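Local coordinates for protein putative thioesterase yhdA (Lactococcus lactis subsp. lactis, PDB 3GEK) that is a putative hot-dog-fold thioesterase of the PaaI family that probably hydrolyses acyl-CoA thioesters, perhaps 1,4-dihydroxy-2-naphthoyl-CoA, at residues D5-T10 against S37-Q42; T10-F15 against G61-A66; S31-L36 against F92-G97; I79-L84 against S122-V127. The protein carries 7 engineered substitutions. All blocks are in the same frame, centred on the assembly; numbering follows the deposited sequence.

Interaction 1: D5-T10 against S37-Q42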
# COMPACT_ATOMS: atom_id res chain seq x y z
N ASP A 5 19.18 -9.98 -14.12
CA ASP A 5 20.62 -10.18 -14.04
C ASP A 5 21.38 -8.85 -14.03
O ASP A 5 22.37 -8.71 -13.31
CB ASP A 5 21.12 -11.06 -15.20
CG ASP A 5 20.47 -12.44 -15.21
OD1 ASP A 5 20.10 -12.96 -14.13
OD2 ASP A 5 20.34 -13.02 -16.31
N GLN A 6 20.90 -7.88 -14.80
CA GLN A 6 21.54 -6.56 -14.87
C GLN A 6 21.42 -5.77 -13.56
O GLN A 6 22.24 -4.90 -13.28
CB GLN A 6 21.00 -5.75 -16.04
CG GLN A 6 21.47 -6.25 -17.40
CD GLN A 6 21.14 -5.29 -18.52
OE1 GLN A 6 20.40 -5.64 -19.44
NE2 GLN A 6 21.68 -4.08 -18.46
N LEU A 7 20.41 -6.11 -12.76
CA LEU A 7 20.24 -5.53 -11.42
C LEU A 7 21.44 -5.82 -10.52
O LEU A 7 21.70 -5.08 -9.57
CB LEU A 7 18.95 -6.04 -10.78
CG LEU A 7 17.68 -5.16 -10.65
CD1 LEU A 7 17.76 -3.77 -11.29
CD2 LEU A 7 16.46 -5.92 -11.14
N ASN A 8 22.18 -6.89 -10.82
CA ASN A 8 23.36 -7.29 -10.05
C ASN A 8 23.03 -7.54 -8.57
O ASN A 8 23.60 -6.90 -7.67
CB ASN A 8 24.49 -6.25 -10.21
CG ASN A 8 25.87 -6.82 -9.90
OD1 ASN A 8 26.04 -7.99 -9.58
ND2 ASN A 8 26.88 -5.96 -10.00
N ILE A 9 22.09 -8.45 -8.33
CA ILE A 9 21.76 -8.90 -6.98
C ILE A 9 22.84 -9.87 -6.50
O ILE A 9 23.11 -10.87 -7.15
CB ILE A 9 20.36 -9.58 -6.91
CG1 ILE A 9 19.27 -8.74 -7.58
CG2 ILE A 9 19.99 -9.96 -5.48
CD1 ILE A 9 19.33 -7.25 -7.30
N THR A 10 23.47 -9.55 -5.36
CA THR A 10 24.56 -10.36 -4.82
C THR A 10 24.25 -10.88 -3.41
O THR A 10 23.33 -10.40 -2.75
CB THR A 10 25.88 -9.55 -4.78
OG1 THR A 10 25.95 -8.66 -5.90
CG2 THR A 10 27.08 -10.47 -4.83
N SER A 37 25.35 0.64 -10.42
CA SER A 37 26.02 1.36 -11.51
C SER A 37 25.02 2.37 -12.08
O SER A 37 23.97 2.59 -11.48
CB SER A 37 26.45 0.39 -12.61
OG SER A 37 25.32 -0.13 -13.30
N ASP A 38 25.36 2.96 -13.22
CA ASP A 38 24.48 3.90 -13.93
C ASP A 38 23.16 3.26 -14.36
O ASP A 38 22.16 3.94 -14.54
CB ASP A 38 25.18 4.50 -15.15
CG ASP A 38 25.48 3.47 -16.23
OD1 ASP A 38 24.91 3.60 -17.35
OD2 ASP A 38 26.27 2.53 -15.97
N PHE A 39 23.19 1.94 -14.54
CA PHE A 39 22.00 1.16 -14.84
C PHE A 39 20.87 1.49 -13.88
O PHE A 39 19.71 1.58 -14.28
CB PHE A 39 22.32 -0.35 -14.80
CG PHE A 39 21.12 -1.24 -15.02
CD1 PHE A 39 20.64 -1.50 -16.30
CD2 PHE A 39 20.47 -1.82 -13.94
CE1 PHE A 39 19.53 -2.32 -16.50
CE2 PHE A 39 19.36 -2.64 -14.13
CZ PHE A 39 18.89 -2.89 -15.42
N HIS A 40 21.22 1.69 -12.61
CA HIS A 40 20.24 1.89 -11.54
C HIS A 40 19.87 3.37 -11.31
O HIS A 40 19.05 3.67 -10.44
CB HIS A 40 20.76 1.29 -10.22
CG HIS A 40 21.36 -0.08 -10.37
ND1 HIS A 40 20.73 -1.21 -9.91
CD2 HIS A 40 22.53 -0.49 -10.91
CE1 HIS A 40 21.49 -2.27 -10.16
NE2 HIS A 40 22.58 -1.85 -10.77
N ALA A 41 20.45 4.27 -12.09
CA ALA A 41 20.31 5.71 -11.85
C ALA A 41 19.01 6.30 -12.38
O ALA A 41 18.46 5.84 -13.38
CB ALA A 41 21.51 6.46 -12.41
N GLN A 42 18.51 7.32 -11.68
CA GLN A 42 17.46 8.19 -12.20
C GLN A 42 18.06 9.58 -12.57
O GLN A 42 19.21 9.86 -12.20
CB GLN A 42 16.25 8.26 -11.24
CG GLN A 42 16.55 8.69 -9.81
CD GLN A 42 16.70 10.19 -9.68
OE1 GLN A 42 15.74 10.95 -9.85
NE2 GLN A 42 17.92 10.64 -9.40
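Gln6, on the short N-terminal helix 3-6, lays its side chain across the ring of Phe39, which stands on the 3-10 turn that follows strand 28-35. Gln6 CB begins the contact as a CH-pi donor, 3.9 Å from the centroid of the Phe39 ring and over one face, nearest CZ. Further out, CD comes level with Phe39 CE1, and at the tip Gln6 NE2 lies 3.4 Å from the same CE1, the amide turned 40° from the ring plane. The polar end is held elsewhere, by a hydrogen bond to Gln6 of the second subunit. Leu7 reaches the ring differently: its CD1 meets Phe39 CE2 at the edge, 3.5 Å away. Phe39 has CG anti to its backbone N (chi1 176°), which carries the ring out to Gln6 and Leu7, and Phe39 N donates to Ser37 OG at 3.2 Å, an ST turn in the backbone that bears the ring. Were Phe39 an alanine, Gln6 CB would probably lose the ring face under it and Leu7 CD1 the edge it meets, and a gap would open beside the His40 imidazole, whose face Phe39 CD2 covers. Leu7 also packs on Ala54 and Ile58 of helix 49-68, His40 rests on Met34 of strand 28-35, and Phe39 touches Gln6 of the second subunit, so the contact sits between helix 49-68, strand 28-35 and the subunit interface.

Interaction 2: T10-F15 against G61-A66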
# COMPACT_ATOMS: atom_id res chain seq x y z
N THR A 10 23.47 -9.55 -5.36
CA THR A 10 24.56 -10.36 -4.82
C THR A 10 24.25 -10.88 -3.41
O THR A 10 23.33 -10.40 -2.75
CB THR A 10 25.88 -9.55 -4.78
OG1 THR A 10 25.95 -8.66 -5.90
CG2 THR A 10 27.08 -10.47 -4.83
N ASP A 11 25.03 -11.87 -2.97
CA ASP A 11 25.00 -12.36 -1.59
C ASP A 11 23.60 -12.76 -1.11
O ASP A 11 23.26 -12.52 0.05
CB ASP A 11 25.62 -11.32 -0.63
CG ASP A 11 27.10 -11.06 -0.88
OD1 ASP A 11 27.74 -11.79 -1.67
OD2 ASP A 11 27.64 -10.11 -0.26
N PHE A 12 22.80 -13.35 -1.99
CA PHE A 12 21.45 -13.77 -1.61
C PHE A 12 21.51 -14.98 -0.68
O PHE A 12 22.17 -15.97 -0.99
CB PHE A 12 20.56 -14.07 -2.83
CG PHE A 12 19.18 -14.56 -2.46
CD1 PHE A 12 18.20 -13.67 -2.02
CD2 PHE A 12 18.85 -15.92 -2.55
CE1 PHE A 12 16.92 -14.12 -1.67
CE2 PHE A 12 17.58 -16.37 -2.20
CZ PHE A 12 16.61 -15.47 -1.76
N GLN A 13 20.84 -14.87 0.46
CA GLN A 13 20.67 -15.99 1.39
C GLN A 13 19.35 -15.88 2.14
O GLN A 13 18.97 -14.81 2.60
CB GLN A 13 21.86 -16.14 2.35
CG GLN A 13 22.26 -14.89 3.11
CD GLN A 13 23.65 -14.98 3.73
OE1 GLN A 13 24.59 -15.52 3.13
NE2 GLN A 13 23.80 -14.44 4.94
N VAL A 14 18.66 -17.02 2.25
CA VAL A 14 17.43 -17.14 3.02
C VAL A 14 17.71 -18.08 4.21
O VAL A 14 18.41 -19.09 4.06
CB VAL A 14 16.25 -17.65 2.14
CG1 VAL A 14 16.54 -19.03 1.58
CG2 VAL A 14 14.94 -17.64 2.90
N PHE A 15 17.20 -17.72 5.38
CA PHE A 15 17.58 -18.41 6.63
C PHE A 15 16.54 -18.27 7.73
O PHE A 15 15.70 -17.38 7.69
CB PHE A 15 18.95 -17.92 7.13
CG PHE A 15 19.00 -16.43 7.40
CD1 PHE A 15 19.26 -15.53 6.36
CD2 PHE A 15 18.80 -15.93 8.68
CE1 PHE A 15 19.30 -14.16 6.60
CE2 PHE A 15 18.84 -14.56 8.93
CZ PHE A 15 19.10 -13.68 7.89
N GLY A 61 10.49 -13.09 -4.08
CA GLY A 61 10.17 -14.26 -4.90
C GLY A 61 11.20 -15.37 -4.79
O GLY A 61 10.84 -16.54 -4.75
N MSE A 62 12.46 -15.00 -4.75
CA MSE A 62 13.56 -15.96 -4.59
C MSE A 62 13.50 -16.63 -3.22
O MSE A 62 13.64 -17.84 -3.11
CB MSE A 62 14.92 -15.28 -4.77
CG MSE A 62 15.18 -14.70 -6.16
SE MSE A 62 16.89 -13.75 -6.23
CE MSE A 62 18.06 -15.32 -6.23
N ALA A 63 13.28 -15.83 -2.19
CA ALA A 63 13.14 -16.31 -0.81
C ALA A 63 11.95 -17.24 -0.63
O ALA A 63 12.09 -18.31 -0.03
CB ALA A 63 13.04 -15.12 0.15
N SER A 64 10.80 -16.85 -1.16
CA SER A 64 9.59 -17.67 -1.11
C SER A 64 9.79 -19.02 -1.79
O SER A 64 9.42 -20.05 -1.22
CB SER A 64 8.40 -16.94 -1.75
OG SER A 64 7.85 -15.97 -0.87
N ASN A 65 10.38 -19.02 -2.98
CA ASN A 65 10.67 -20.25 -3.72
C ASN A 65 11.63 -21.18 -2.99
O ASN A 65 11.43 -22.40 -2.97
CB ASN A 65 11.21 -19.92 -5.12
CG ASN A 65 10.12 -19.46 -6.08
OD1 ASN A 65 8.93 -19.61 -5.80
ND2 ASN A 65 10.53 -18.89 -7.21
N ALA A 66 12.66 -20.60 -2.37
CA ALA A 66 13.61 -21.35 -1.55
C ALA A 66 12.96 -22.02 -0.33
O ALA A 66 13.29 -23.16 -0.01
CB ALA A 66 14.75 -20.45 -1.12
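Met62 O accepts from Ala66 N at 3.0 Å, closing one turn of helix 49-68 whose two ends, the selenomethionine Met62 and Ala66, both press on strand 12-15. Phe12 lies against the first. Met62 SE stands 4.4 Å from the centroid of the Phe12 ring, only 10° off its normal, a Met-aromatic contact over the face. A bend at chi3 (74°) folds Met62 CE back over the same face, where it is closest to Phe12 CD2 at 3.8 Å, while Met62 CB meets Phe12 CZ at 3.5 Å; the two side chains slide past each other in opposite directions. That CZ also points at the helix backbone, with Ala63 N at the ring edge. In the hot-dog fold the long central helix is wrapped by the curled antiparallel sheet, and strand 12-15 crosses the 61-66 part of it at -46°, the axes of these short segments 8.7 Å apart at closest. Two residues along the strand, Val14 divides its branches between two alanines about one helical turn apart. Val14 CG1 abuts Ala66 CB at 3.5 Å, and Val14 CG2 lies more loosely, 4.2 Å from Ala63 CB. Ala63 packs on Phe30 of strand 28-35 as well, whereas Ser64 turns away from strand 12-15 and its OG is hydrogen-bonded with His107, Trp109 and Asn128.

Interaction 3: S31-L36 against F92-G97. Engineered in segment 92-97: Arg96 (natural residue Cys).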
# COMPACT_ATOMS: atom_id res chain seq x y z
N SER A 31 18.55 -12.10 3.20
CA SER A 31 19.55 -11.05 3.05
C SER A 31 20.01 -11.00 1.60
O SER A 31 19.99 -12.02 0.89
CB SER A 31 20.76 -11.37 3.93
OG SER A 31 20.72 -10.65 5.14
N SER A 32 20.45 -9.82 1.16
CA SER A 32 21.05 -9.65 -0.16
C SER A 32 21.65 -8.25 -0.31
O SER A 32 21.41 -7.37 0.51
CB SER A 32 20.03 -9.89 -1.28
OG SER A 32 19.05 -8.87 -1.31
N LYS A 33 22.43 -8.08 -1.36
CA LYS A 33 22.98 -6.79 -1.71
C LYS A 33 22.69 -6.54 -3.18
O LYS A 33 22.52 -7.48 -3.96
CB LYS A 33 24.50 -6.75 -1.46
CG LYS A 33 24.90 -6.96 -0.01
CD LYS A 33 26.36 -6.63 0.24
CE LYS A 33 26.78 -6.98 1.66
NZ LYS A 33 26.81 -8.46 1.89
N MSE A 34 22.61 -5.27 -3.56
CA MSE A 34 22.55 -4.89 -4.96
C MSE A 34 23.65 -3.89 -5.26
O MSE A 34 23.67 -2.79 -4.70
CB MSE A 34 21.17 -4.32 -5.32
CG MSE A 34 21.07 -3.87 -6.77
SE MSE A 34 19.24 -3.47 -7.29
CE MSE A 34 19.04 -1.76 -6.35
N ILE A 35 24.55 -4.27 -6.14
CA ILE A 35 25.69 -3.44 -6.51
C ILE A 35 25.29 -2.44 -7.60
O ILE A 35 24.87 -2.84 -8.69
CB ILE A 35 26.89 -4.28 -6.99
CG1 ILE A 35 27.13 -5.46 -6.03
CG2 ILE A 35 28.13 -3.40 -7.16
CD1 ILE A 35 28.12 -6.49 -6.56
N LEU A 36 25.45 -1.16 -7.31
CA LEU A 36 24.93 -0.09 -8.17
C LEU A 36 25.91 0.38 -9.24
O LEU A 36 27.11 0.49 -9.02
CB LEU A 36 24.45 1.11 -7.32
CG LEU A 36 23.47 0.79 -6.18
CD1 LEU A 36 23.20 2.01 -5.32
CD2 LEU A 36 22.18 0.22 -6.71
N PHE A 92 26.61 0.23 -2.98
CA PHE A 92 25.60 -0.83 -2.90
C PHE A 92 24.54 -0.54 -1.84
O PHE A 92 24.75 0.27 -0.94
CB PHE A 92 26.26 -2.19 -2.61
CG PHE A 92 26.85 -2.30 -1.23
CD1 PHE A 92 28.16 -1.88 -0.98
CD2 PHE A 92 26.10 -2.81 -0.17
CE1 PHE A 92 28.71 -1.97 0.29
CE2 PHE A 92 26.65 -2.90 1.11
CZ PHE A 92 27.95 -2.49 1.34
N VAL A 93 23.40 -1.23 -1.97
CA VAL A 93 22.36 -1.26 -0.95
C VAL A 93 22.11 -2.70 -0.47
O VAL A 93 22.37 -3.67 -1.19
CB VAL A 93 21.01 -0.66 -1.45
CG1 VAL A 93 21.14 0.84 -1.71
CG2 VAL A 93 20.50 -1.41 -2.69
N ASN A 94 21.59 -2.82 0.75
CA ASN A 94 21.14 -4.09 1.29
C ASN A 94 19.63 -4.22 1.17
O ASN A 94 18.91 -3.24 1.35
CB ASN A 94 21.52 -4.22 2.76
CG ASN A 94 22.98 -4.01 3.00
OD1 ASN A 94 23.40 -2.95 3.46
ND2 ASN A 94 23.78 -5.02 2.69
N ALA A 95 19.16 -5.42 0.86
CA ALA A 95 17.74 -5.73 0.96
C ALA A 95 17.60 -6.89 1.93
O ALA A 95 18.17 -7.97 1.72
CB ALA A 95 17.16 -6.08 -0.40
N ARG A 96 16.87 -6.66 3.02
CA ARG A 96 16.68 -7.67 4.05
C ARG A 96 15.20 -7.86 4.27
O ARG A 96 14.44 -6.88 4.34
CB ARG A 96 17.35 -7.25 5.37
CG ARG A 96 18.86 -7.08 5.28
CD ARG A 96 19.46 -6.92 6.66
NE ARG A 96 20.91 -6.76 6.63
CZ ARG A 96 21.54 -5.58 6.56
NH1 ARG A 96 20.85 -4.45 6.51
NH2 ARG A 96 22.86 -5.55 6.54
N GLY A 97 14.79 -9.12 4.36
CA GLY A 97 13.38 -9.46 4.46
C GLY A 97 13.06 -10.22 5.72
O GLY A 97 13.89 -10.96 6.25
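Met34 and Val93 form a hydrogen-bonded pair between antiparallel strands 28-35 and 92-102, neighbours in the sheet that curls round the central helix of the hot-dog fold. The backbone bonds come first: Met34 N donates to Val93 O at 2.9 Å, Val93 N returns to Met34 O at 3.2 Å, and further along Ala95 N reaches Ser32 O at 3.0 Å. Between them lie CA-H...O contacts, such as that of Lys33 CA with Val93 O.

A side chain adds one more hydrogen bond. Ser32 OG, held between its own backbone N and carbonyl carbon (chi1 69°), donates to Ala95 O at 3.3 Å, tilted 20° from the carbonyl plane, and rests against Ala95 CB. With an alanine here, Ala95 O would probably lose that hydroxyl donor and the methyl of Ala95 part of its packing.

Apolar contacts fill the helix-facing side, where the CE of selenomethionine Met34 bends back to 4.0 Å from Val93 CG2; both residues also pack on Leu55 of helix 49-68. The opposite face carries Lys33, Asn94 and Arg96 beside the Phe92 ring. Lys33 extends alongside that ring, Lys33 CD 3.8 Å from Phe92 CE2, and its ammonium forms a salt bridge with Asp11. The engineered Arg96 pairs with Glu118, one face of its guanidinium lying over Asn94 CB. Between Arg96 and Phe92, Asn94 runs beside the lysine, with Asn94 ND2 3.5 Å from Lys33 CG.

Interaction 4: I79-L84 against S122-V127. Engineered in segment 79-84: Asn80 (natural residue Ser).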
# COMPACT_ATOMS: atom_id res chain seq x y z
N ILE A 79 2.58 -5.14 -3.94
CA ILE A 79 3.79 -4.47 -3.50
C ILE A 79 3.45 -3.04 -3.06
O ILE A 79 2.79 -2.30 -3.79
CB ILE A 79 4.93 -4.55 -4.58
CG1 ILE A 79 6.30 -4.16 -4.00
CG2 ILE A 79 4.56 -3.77 -5.85
CD1 ILE A 79 6.61 -2.68 -4.02
N ASN A 80 3.89 -2.69 -1.86
CA ASN A 80 3.79 -1.31 -1.37
C ASN A 80 5.16 -0.83 -0.92
O ASN A 80 5.84 -1.53 -0.16
CB ASN A 80 2.81 -1.20 -0.20
CG ASN A 80 2.55 0.24 0.20
OD1 ASN A 80 1.73 0.91 -0.41
ND2 ASN A 80 3.23 0.71 1.24
N ALA A 81 5.55 0.36 -1.36
CA ALA A 81 6.83 0.93 -0.99
C ALA A 81 6.73 2.37 -0.55
O ALA A 81 5.94 3.15 -1.09
CB ALA A 81 7.82 0.81 -2.14
N ASN A 82 7.53 2.71 0.46
CA ASN A 82 7.71 4.08 0.88
C ASN A 82 9.20 4.38 0.76
O ASN A 82 10.02 3.69 1.38
CB ASN A 82 7.24 4.27 2.32
CG ASN A 82 5.73 4.20 2.44
OD1 ASN A 82 5.02 5.15 2.09
ND2 ASN A 82 5.22 3.08 2.95
N HIS A 83 9.55 5.38 -0.06
CA HIS A 83 10.93 5.81 -0.22
C HIS A 83 11.22 6.89 0.80
O HIS A 83 10.68 8.00 0.70
CB HIS A 83 11.17 6.34 -1.64
CG HIS A 83 10.89 5.34 -2.72
ND1 HIS A 83 11.51 4.11 -2.78
CD2 HIS A 83 10.06 5.39 -3.79
CE1 HIS A 83 11.06 3.44 -3.83
NE2 HIS A 83 10.18 4.20 -4.46
N LEU A 84 12.05 6.56 1.78
CA LEU A 84 12.29 7.42 2.94
C LEU A 84 13.45 8.40 2.75
O LEU A 84 13.32 9.59 3.06
CB LEU A 84 12.55 6.58 4.20
CG LEU A 84 11.44 5.74 4.84
CD1 LEU A 84 10.03 6.16 4.41
CD2 LEU A 84 11.66 4.28 4.55
N SER A 122 14.43 2.64 1.74
CA SER A 122 13.05 2.31 1.38
C SER A 122 12.52 1.17 2.23
O SER A 122 13.22 0.20 2.50
CB SER A 122 12.96 1.95 -0.10
OG SER A 122 13.45 3.00 -0.92
N GLN A 123 11.27 1.30 2.67
CA GLN A 123 10.55 0.24 3.37
C GLN A 123 9.52 -0.32 2.39
O GLN A 123 8.76 0.44 1.78
CB GLN A 123 9.87 0.80 4.61
CG GLN A 123 8.90 -0.16 5.29
CD GLN A 123 9.51 -0.93 6.45
OE1 GLN A 123 10.69 -0.77 6.77
NE2 GLN A 123 8.71 -1.77 7.09
N ILE A 124 9.51 -1.64 2.23
CA ILE A 124 8.71 -2.28 1.20
C ILE A 124 8.05 -3.54 1.74
O ILE A 124 8.69 -4.34 2.43
CB ILE A 124 9.57 -2.62 -0.05
CG1 ILE A 124 10.25 -1.36 -0.60
CG2 ILE A 124 8.73 -3.34 -1.12
CD1 ILE A 124 11.00 -1.54 -1.90
N THR A 125 6.76 -3.70 1.44
CA THR A 125 6.04 -4.93 1.74
C THR A 125 5.65 -5.61 0.44
O THR A 125 5.12 -4.97 -0.47
CB THR A 125 4.78 -4.66 2.60
OG1 THR A 125 5.18 -4.06 3.84
CG2 THR A 125 4.05 -5.96 2.91
N VAL A 126 5.94 -6.90 0.35
CA VAL A 126 5.59 -7.70 -0.83
C VAL A 126 4.69 -8.86 -0.44
O VAL A 126 5.01 -9.62 0.48
CB VAL A 126 6.86 -8.27 -1.54
CG1 VAL A 126 6.46 -9.12 -2.73
CG2 VAL A 126 7.80 -7.15 -1.98
N VAL A 127 3.56 -8.98 -1.13
CA VAL A 127 2.71 -10.15 -1.01
C VAL A 127 2.92 -11.03 -2.24
O VAL A 127 2.75 -10.57 -3.37
CB VAL A 127 1.20 -9.78 -0.88
CG1 VAL A 127 0.36 -11.03 -0.70
CG2 VAL A 127 0.98 -8.80 0.26
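Strands 73-83 and 120-131 pair antiparallel in the hot-dog sheet, and here Ile79, Ala81 and His83 lie across from Val126, Ile124 and Ser122. Two hydrogen-bonded pairs join the backbones: Asn80, an engineered residue, with Thr125 (Thr125 N to Asn80 O 2.8 Å) and Asn82 with Gln123 (Asn82 N to Gln123 O 2.9 Å). On the side facing helix 49-68, Ile124 spreads its two branches. Ile124 CG2, anti to the backbone N, meets Ile79 CD1 at 3.7 Å, while Ile124 CG1 reaches Ala81 CB at 3.6 Å; Ala56 and Leu53 of the helix press on Ile124 and Ala81. At the end of this row His83 ND1 and Ser122 OG share a nearly straight hydrogen bond of 2.9 Å (176°), in which either could be the donor. The hydroxyl lies at the edge of the imidazole, near its plane, which would limit rotation of the ring, whose NE2 makes a weak hydrogen bond to Glu57 of the second subunit. Past the last pair, Leu84 CD2 lies 3.9 Å from Gln123 CB. Asn82 and Thr125, on the opposite face, pack on a third subunit. Residues 79-82 also pair with a strand of the second subunit, giving the sheet continuous across two chains that is typical of hot-dog dimers.

The four contacts share one curled antiparallel sheet of the hot-dog fold, which also packs on helix 49-68. Interactions 1 and 3 are close, their centres 11 Å apart, and touch where strand 9-10 pairs with strand 28-35; interaction 2 lies 12 Å from interaction 3 between centres and shares Thr10 with interaction 1, strand 12-16 following strand 9-10. Interaction 4 stands apart, about 14 to 19 Å from the others between centres and touching none, on the opposite side of the chain's centre from interaction 2. Interactions 1 to 3 interleave in sequence, as do 3 and 4, which knits the N-terminal strands to the rest of the sheet. Interactions 1 and 4 both reach the second subunit, tying the fold to its assembly.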